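Local atomic coordinates of Asp/Glu-specific dipeptidyl-peptidase (Flavobacterium psychrophilum, PDB entry 5JXF), a protein that removes dipeptides from the N-terminus of oligopeptides, acting as an S46-family serine peptidase strictly specific for an acidic residue at the P1 position. Residues Phe140-Asn145 with Leu200-Val205; Val78-Gly83 with Met283-Lys288; Leu293-Val298 with Leu363-Glu368. All coordinates share one frame; numbering follows the deposited sequence.

From the N terminus, residues 78-83 pair with 283-288, so contact 2 closes a loop of about 200 residues. Nested inside it, contact 1 joins strand 138-146 to strand 197-214 and closes a loop of 54 residues. The two meet directly: Phe140 CZ lies 3.6 Å from Pro79 CG, and Ile141 CG1 is 3.6 Å from Tyr285 OH. Contact 1 lies within the N-terminal sheet, while contact 2 ties that sheet to the sheet holding strand 279-284. After contact 2 the chain enters helix 295-325, whose start contact 3 joins to helix 360-375, closing in series a loop of 64 residues, nearly all helix. Its nearest atoms stay about 9 Å from contact 2.

Contact 1 of 3, residues Phe140-Asn145 with Leu200-Val205; sequences FIVSIN and LFVTEV
Ile144 and Phe201 stand side by side on one face of this antiparallel strand pair, pointing the same way, with Ile144 CG1 3.6 Å from Phe201 CE2. Ile141 reaches the same ring from three residues earlier in its strand. Its CG1 lies beside the backbone N (chi1 -58°) and the chain bends again beyond it, which carries CD1 across to Thr203 CG2 at 3.7 Å and Phe201 CD2 at 4.1 Å. Both isoleucines therefore meet the CD2-CE2 side of the ring, while Thr203 OG1 bonds to Glu186 O.

Val142 points toward the partner strand, and its CB sits 3.8 Å from Val202 CG1. Its methyl CG2 meets Glu204 CG at 3.6 Å, these two side chains crossing at about a right angle; the carboxylate beyond goes to Trp184 and Gln185. Ser143 OG rests 3.5 Å from Val202 CG2. Val142 and Ser143 can both face Val202 because the strand carries a classic beta bulge here: Val202 O accepts a 2.8 Å bond from Val142 N and a weak, longer one from Ser143 N.

Strand 197-214 continues the sheet through Phe201 and Thr203, whose backbones bond to Lys188 and Glu186 of strand 186-192. Strand 138-146 pairs in turn with the short strand 80-81, while Lys75 bonds to the carbonyl oxygens of Ile141 and Val142 at the bulge.

Contact 2 of 3, residues Val78-Gly83 with Met283-Lys288; sequences VPHFNG and MGYPGK
His80 and Tyr285 form an offset stack, ring centroids 4.1 Å apart and planes only 11° from parallel. Each ring also lies under the other's CB: His80 CB is 3.8 Å from the Tyr285 centroid and Tyr285 CB 3.7 Å from the His80 centroid, two CH-pi contacts over the faces. Gly83 CA lies against the opposite face of the histidine, toward the rim, and the bond from His80 ND1 to Cys85 O, with the stack, would limit the ring's rotation.

The one hydrogen bond across the contact runs from Tyr285 OH to Val78 O, 2.6 Å long and in the carbonyl plane. The stack lays the phenol ring against His80, and the OH bond pins its far end to the backbone.

Apolar packing completes the group. Val78 CG2 touches Met283 SD at 4.1 Å, and Val78 CG1, anti to the backbone N (chi1 -171°), lies 4.3 Å from Tyr285 CE1.

The arrangement bridges two antiparallel sheets, as expected of the chymotrypsin-like double-barrel fold of S46 peptidases, whose active site lies between the barrels. The Tyr285 side chain is about 9 Å from that of Ser662, the probable charge-relay serine, and equally far from the bound aspartic acid.

Contact 3 of 3, residues Leu293-Val298 with Leu363-Glu368; sequences LPSFAV and LKQNFE
Glu368 meets Ser295 with both carboxylate oxygens in the tight part of this contact. OE2 accepts from Ser295 N and OE1 from Ser295 OG, each modelled at 2.5 Å, very short values, so the exact lengths are doubtful; the placement fits a two-pronged pairing. The serine OG lies beside its own backbone N (chi1 -69°), which presents both donors to the one carboxylate. Pro294 occupies the N-cap position just before, and Phe391 and Tyr395 of helix 386-415 pack on it, while Tyr564 touches Glu368.

Lys364 makes the second polar link. Its chain runs extended across the start of the other helix and bends only at the last torsion (chi4 -64°), bringing NZ onto a lone pair of Leu293 O, in the carbonyl plane, at 3.0 Å. The same ammonium bonds to Glu291 O. On the way, Lys364 CD packs 3.8 Å from Val298 CG2. With an alanine here, Leu293 O and Glu291 O would probably lose their shared donor, and a gap would open beside Val298.

The solvent side is looser. Gln365 is exposed; its CG lies 3.3 Å from Ser295 OG, and its backbone N is close to that oxygen but too poorly angled to bond.

The chemistry is thus polar at the join: an acid placed at the N-terminal end of helix 295-325, where the helix dipole would be expected to stabilise its negative charge, and a lysine spent on two backbone carbonyls of the preceding loop. Together they fasten helix 360-375 to both the helix start and the loop leading into it.

Contact 1 of 3, residues Phe140-Asn145 with Leu200-Val205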
# COMPACT_ATOMS: atom_id res chain seq x y z
N PHE A 140 -25.70 -29.84 11.71
CA PHE A 140 -26.43 -29.90 10.45
C PHE A 140 -27.86 -29.42 10.57
O PHE A 140 -28.54 -29.69 11.57
CB PHE A 140 -26.40 -31.33 9.89
CG PHE A 140 -25.04 -31.76 9.45
CD1 PHE A 140 -24.11 -32.20 10.37
CD2 PHE A 140 -24.69 -31.70 8.11
CE1 PHE A 140 -22.83 -32.60 9.96
CE2 PHE A 140 -23.42 -32.10 7.69
CZ PHE A 140 -22.49 -32.55 8.63
N ILE A 141 -28.33 -28.70 9.55
CA ILE A 141 -29.72 -28.26 9.53
C ILE A 141 -30.65 -29.29 8.87
O ILE A 141 -30.49 -29.65 7.70
CB ILE A 141 -29.90 -26.92 8.80
CG1 ILE A 141 -29.04 -25.83 9.44
CG2 ILE A 141 -31.39 -26.52 8.84
CD1 ILE A 141 -29.23 -25.72 10.95
N VAL A 142 -31.62 -29.78 9.65
CA VAL A 142 -32.61 -30.74 9.12
C VAL A 142 -33.72 -30.00 8.41
O VAL A 142 -34.08 -30.33 7.29
CB VAL A 142 -33.19 -31.63 10.26
CG1 VAL A 142 -34.25 -32.63 9.72
CG2 VAL A 142 -32.04 -32.40 10.95
N SER A 143 -34.24 -28.96 9.05
CA SER A 143 -35.40 -28.25 8.51
C SER A 143 -35.52 -26.86 9.10
O SER A 143 -35.03 -26.60 10.20
CB SER A 143 -36.69 -29.05 8.77
OG SER A 143 -37.06 -28.96 10.14
N ILE A 144 -36.19 -25.98 8.37
CA ILE A 144 -36.35 -24.57 8.72
C ILE A 144 -37.85 -24.25 8.84
O ILE A 144 -38.58 -24.29 7.86
CB ILE A 144 -35.70 -23.68 7.66
CG1 ILE A 144 -34.19 -23.96 7.60
CG2 ILE A 144 -35.93 -22.20 7.94
CD1 ILE A 144 -33.49 -23.29 6.43
N ASN A 145 -38.29 -23.93 10.06
CA ASN A 145 -39.72 -23.87 10.34
C ASN A 145 -40.19 -22.58 11.00
O ASN A 145 -39.81 -22.25 12.12
CB ASN A 145 -40.10 -25.06 11.22
CG ASN A 145 -39.55 -26.37 10.67
OD1 ASN A 145 -38.40 -26.74 10.93
ND2 ASN A 145 -40.36 -27.06 9.90
N LEU A 200 -37.84 -21.70 13.85
CA LEU A 200 -37.23 -22.84 14.53
C LEU A 200 -36.48 -23.74 13.58
O LEU A 200 -36.98 -24.12 12.52
CB LEU A 200 -38.30 -23.67 15.27
CG LEU A 200 -37.82 -24.96 15.97
CD1 LEU A 200 -38.71 -25.26 17.18
CD2 LEU A 200 -37.79 -26.17 15.05
N PHE A 201 -35.28 -24.12 14.01
CA PHE A 201 -34.40 -24.99 13.26
C PHE A 201 -34.29 -26.33 13.98
O PHE A 201 -33.83 -26.40 15.12
CB PHE A 201 -33.01 -24.36 13.10
CG PHE A 201 -32.99 -23.15 12.22
CD1 PHE A 201 -33.52 -21.94 12.66
CD2 PHE A 201 -32.42 -23.20 10.96
CE1 PHE A 201 -33.50 -20.81 11.85
CE2 PHE A 201 -32.40 -22.08 10.14
CZ PHE A 201 -32.94 -20.88 10.58
N VAL A 202 -34.72 -27.38 13.30
CA VAL A 202 -34.44 -28.73 13.73
C VAL A 202 -33.02 -29.05 13.26
O VAL A 202 -32.68 -28.80 12.10
CB VAL A 202 -35.41 -29.76 13.14
CG1 VAL A 202 -34.99 -31.15 13.56
CG2 VAL A 202 -36.85 -29.47 13.57
N THR A 203 -32.22 -29.60 14.15
CA THR A 203 -30.81 -29.78 13.86
C THR A 203 -30.29 -31.07 14.43
O THR A 203 -30.90 -31.68 15.34
CB THR A 203 -29.95 -28.63 14.45
OG1 THR A 203 -29.90 -28.78 15.88
CG2 THR A 203 -30.53 -27.26 14.09
N GLU A 204 -29.16 -31.49 13.87
CA GLU A 204 -28.37 -32.60 14.39
C GLU A 204 -27.00 -32.07 14.81
O GLU A 204 -26.24 -31.57 13.98
CB GLU A 204 -28.23 -33.72 13.36
CG GLU A 204 -29.54 -34.27 12.83
CD GLU A 204 -29.35 -35.54 12.00
OE1 GLU A 204 -28.21 -35.79 11.54
OE2 GLU A 204 -30.36 -36.28 11.81
N VAL A 205 -26.69 -32.20 16.09
CA VAL A 205 -25.43 -31.70 16.62
C VAL A 205 -24.42 -32.81 16.81
O VAL A 205 -24.54 -33.61 17.74
CB VAL A 205 -25.64 -30.99 17.95
CG1 VAL A 205 -24.33 -30.30 18.40
CG2 VAL A 205 -26.76 -29.98 17.81

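Contact 2 of 3, residues Val78-Gly83 with Met283-Lys288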
# COMPACT_ATOMS: atom_id res chain seq x y z
N VAL A 78 -23.54 -28.43 4.26
CA VAL A 78 -23.01 -27.21 4.89
C VAL A 78 -23.39 -27.05 6.37
O VAL A 78 -24.36 -26.36 6.72
CB VAL A 78 -23.46 -25.96 4.11
CG1 VAL A 78 -22.73 -24.73 4.63
CG2 VAL A 78 -23.14 -26.14 2.61
N PRO A 79 -22.61 -27.68 7.25
CA PRO A 79 -22.93 -27.54 8.67
C PRO A 79 -22.28 -26.32 9.35
O PRO A 79 -21.25 -25.77 8.88
CB PRO A 79 -22.40 -28.84 9.28
CG PRO A 79 -21.22 -29.20 8.38
CD PRO A 79 -21.60 -28.72 7.00
N HIS A 80 -22.90 -25.91 10.44
CA HIS A 80 -22.39 -24.91 11.36
C HIS A 80 -21.17 -25.48 12.07
O HIS A 80 -21.25 -26.56 12.65
CB HIS A 80 -23.48 -24.55 12.39
CG HIS A 80 -23.49 -23.14 12.84
ND1 HIS A 80 -22.38 -22.30 12.76
CD2 HIS A 80 -24.46 -22.39 13.41
CE1 HIS A 80 -22.69 -21.12 13.24
NE2 HIS A 80 -23.95 -21.15 13.65
N PHE A 81 -20.06 -24.75 12.05
CA PHE A 81 -18.83 -25.23 12.67
C PHE A 81 -18.58 -24.56 14.01
O PHE A 81 -18.21 -23.39 14.09
CB PHE A 81 -17.62 -25.00 11.73
CG PHE A 81 -16.36 -25.67 12.18
CD1 PHE A 81 -16.06 -26.96 11.80
CD2 PHE A 81 -15.46 -24.99 13.00
CE1 PHE A 81 -14.89 -27.58 12.21
CE2 PHE A 81 -14.28 -25.61 13.41
CZ PHE A 81 -14.00 -26.91 13.02
N ASN A 82 -18.81 -25.31 15.08
CA ASN A 82 -18.74 -24.81 16.45
C ASN A 82 -19.55 -23.56 16.74
O ASN A 82 -19.18 -22.80 17.62
CB ASN A 82 -17.29 -24.56 16.84
CG ASN A 82 -17.03 -24.83 18.30
OD1 ASN A 82 -17.77 -25.60 18.94
ND2 ASN A 82 -15.98 -24.23 18.85
N GLY A 83 -20.63 -23.34 16.00
CA GLY A 83 -21.49 -22.18 16.23
C GLY A 83 -20.95 -20.78 15.89
O GLY A 83 -21.63 -19.78 16.13
N MET A 283 -22.95 -20.26 0.86
CA MET A 283 -23.91 -20.68 1.89
C MET A 283 -23.18 -20.73 3.23
O MET A 283 -22.09 -21.28 3.33
CB MET A 283 -24.51 -22.04 1.54
CG MET A 283 -25.79 -22.40 2.30
SD MET A 283 -26.54 -23.98 1.74
CE MET A 283 -26.03 -23.87 0.00
N GLY A 284 -23.73 -20.12 4.26
CA GLY A 284 -23.04 -20.16 5.53
C GLY A 284 -23.85 -19.63 6.68
O GLY A 284 -25.08 -19.47 6.58
N TYR A 285 -23.16 -19.37 7.79
CA TYR A 285 -23.83 -18.92 9.00
C TYR A 285 -23.33 -17.54 9.48
O TYR A 285 -22.70 -17.42 10.54
CB TYR A 285 -23.66 -19.96 10.10
CG TYR A 285 -24.19 -21.33 9.71
CD1 TYR A 285 -23.44 -22.18 8.90
CD2 TYR A 285 -25.44 -21.79 10.17
CE1 TYR A 285 -23.92 -23.42 8.53
CE2 TYR A 285 -25.93 -23.05 9.79
CZ TYR A 285 -25.16 -23.85 8.98
OH TYR A 285 -25.59 -25.08 8.60
N PRO A 286 -23.63 -16.49 8.70
CA PRO A 286 -23.24 -15.13 9.08
C PRO A 286 -23.80 -14.75 10.45
O PRO A 286 -25.00 -14.94 10.72
CB PRO A 286 -23.85 -14.26 7.97
CG PRO A 286 -25.01 -15.05 7.46
CD PRO A 286 -24.54 -16.50 7.54
N GLY A 287 -22.92 -14.27 11.31
CA GLY A 287 -23.25 -13.97 12.69
C GLY A 287 -24.18 -12.79 12.88
O GLY A 287 -25.29 -12.94 13.41
N LYS A 288 -23.74 -11.61 12.46
CA LYS A 288 -24.52 -10.41 12.74
C LYS A 288 -24.42 -9.37 11.63
O LYS A 288 -23.39 -9.20 11.01
CB LYS A 288 -24.09 -9.81 14.08
CG LYS A 288 -25.04 -8.73 14.58
CD LYS A 288 -24.76 -8.30 16.02
CE LYS A 288 -23.36 -7.71 16.15
NZ LYS A 288 -23.10 -7.23 17.54

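Contact 3 of 3, residues Leu293-Val298 with Leu363-Glu368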
# COMPACT_ATOMS: atom_id res chain seq x y z
N LEU A 293 -30.17 0.33 10.36
CA LEU A 293 -30.01 1.23 11.49
C LEU A 293 -30.43 2.64 11.13
O LEU A 293 -30.46 3.01 9.95
CB LEU A 293 -28.57 1.22 11.99
CG LEU A 293 -28.15 -0.01 12.79
CD1 LEU A 293 -26.69 0.08 13.19
CD2 LEU A 293 -29.04 -0.19 14.00
N PRO A 294 -30.79 3.44 12.14
CA PRO A 294 -31.02 4.88 11.99
C PRO A 294 -29.70 5.62 11.84
O PRO A 294 -28.67 5.04 12.15
CB PRO A 294 -31.67 5.25 13.31
CG PRO A 294 -30.99 4.30 14.27
CD PRO A 294 -31.00 3.01 13.53
N SER A 295 -29.76 6.88 11.40
CA SER A 295 -28.58 7.73 11.29
C SER A 295 -27.78 7.76 12.57
O SER A 295 -26.55 7.74 12.56
CB SER A 295 -28.99 9.16 10.92
OG SER A 295 -29.50 9.25 9.61
N PHE A 296 -28.50 7.83 13.68
CA PHE A 296 -27.90 8.11 14.98
C PHE A 296 -27.10 6.92 15.49
O PHE A 296 -26.18 7.08 16.31
CB PHE A 296 -28.99 8.51 15.96
CG PHE A 296 -30.00 9.45 15.37
CD1 PHE A 296 -29.69 10.80 15.17
CD2 PHE A 296 -31.26 9.00 14.99
CE1 PHE A 296 -30.62 11.67 14.62
CE2 PHE A 296 -32.19 9.86 14.44
CZ PHE A 296 -31.87 11.20 14.26
N ALA A 297 -27.43 5.73 14.98
CA ALA A 297 -26.71 4.52 15.36
C ALA A 297 -25.35 4.51 14.69
O ALA A 297 -24.34 4.19 15.31
CB ALA A 297 -27.51 3.28 14.97
N VAL A 298 -25.34 4.84 13.40
CA VAL A 298 -24.11 4.91 12.64
C VAL A 298 -23.17 5.96 13.25
O VAL A 298 -21.97 5.71 13.40
CB VAL A 298 -24.40 5.25 11.16
CG1 VAL A 298 -23.15 5.13 10.31
CG2 VAL A 298 -25.49 4.33 10.62
N LEU A 363 -26.15 9.42 3.94
CA LEU A 363 -26.92 8.52 3.10
C LEU A 363 -28.19 8.07 3.78
O LEU A 363 -29.24 7.97 3.16
CB LEU A 363 -26.08 7.31 2.71
CG LEU A 363 -25.62 7.33 1.26
CD1 LEU A 363 -24.98 8.66 0.94
CD2 LEU A 363 -24.66 6.19 1.00
N LYS A 364 -28.08 7.78 5.08
CA LYS A 364 -29.24 7.34 5.84
C LYS A 364 -30.14 8.52 6.19
O LYS A 364 -31.37 8.39 6.16
CB LYS A 364 -28.81 6.59 7.10
CG LYS A 364 -28.62 5.10 6.86
CD LYS A 364 -28.31 4.33 8.13
CE LYS A 364 -28.14 2.83 7.82
NZ LYS A 364 -29.39 2.19 7.30
N GLN A 365 -29.53 9.66 6.52
CA GLN A 365 -30.28 10.89 6.76
C GLN A 365 -31.19 11.19 5.58
O GLN A 365 -32.36 11.53 5.75
CB GLN A 365 -29.35 12.08 7.02
CG GLN A 365 -28.93 12.27 8.47
CD GLN A 365 -27.65 13.06 8.59
OE1 GLN A 365 -27.10 13.51 7.58
NE2 GLN A 365 -27.16 13.23 9.81
N ASN A 366 -30.64 11.06 4.38
CA ASN A 366 -31.41 11.25 3.16
C ASN A 366 -32.53 10.21 3.01
O ASN A 366 -33.61 10.52 2.52
CB ASN A 366 -30.48 11.20 1.94
CG ASN A 366 -29.52 12.38 1.90
OD1 ASN A 366 -29.72 13.39 2.58
ND2 ASN A 366 -28.48 12.26 1.08
N PHE A 367 -32.27 8.97 3.44
CA PHE A 367 -33.30 7.95 3.39
C PHE A 367 -34.40 8.26 4.40
O PHE A 367 -35.59 8.11 4.12
CB PHE A 367 -32.73 6.55 3.66
CG PHE A 367 -33.78 5.54 4.03
CD1 PHE A 367 -34.57 4.95 3.05
CD2 PHE A 367 -34.01 5.20 5.35
CE1 PHE A 367 -35.55 4.03 3.39
CE2 PHE A 367 -34.99 4.29 5.70
CZ PHE A 367 -35.76 3.70 4.71
N GLU A 368 -33.97 8.68 5.59
CA GLU A 368 -34.90 8.94 6.69
C GLU A 368 -35.82 10.12 6.43
O GLU A 368 -36.94 10.17 6.94
CB GLU A 368 -34.11 9.16 7.98
CG GLU A 368 -33.46 7.89 8.50
CD GLU A 368 -32.23 8.16 9.34
OE1 GLU A 368 -31.97 9.34 9.67
OE2 GLU A 368 -31.52 7.19 9.66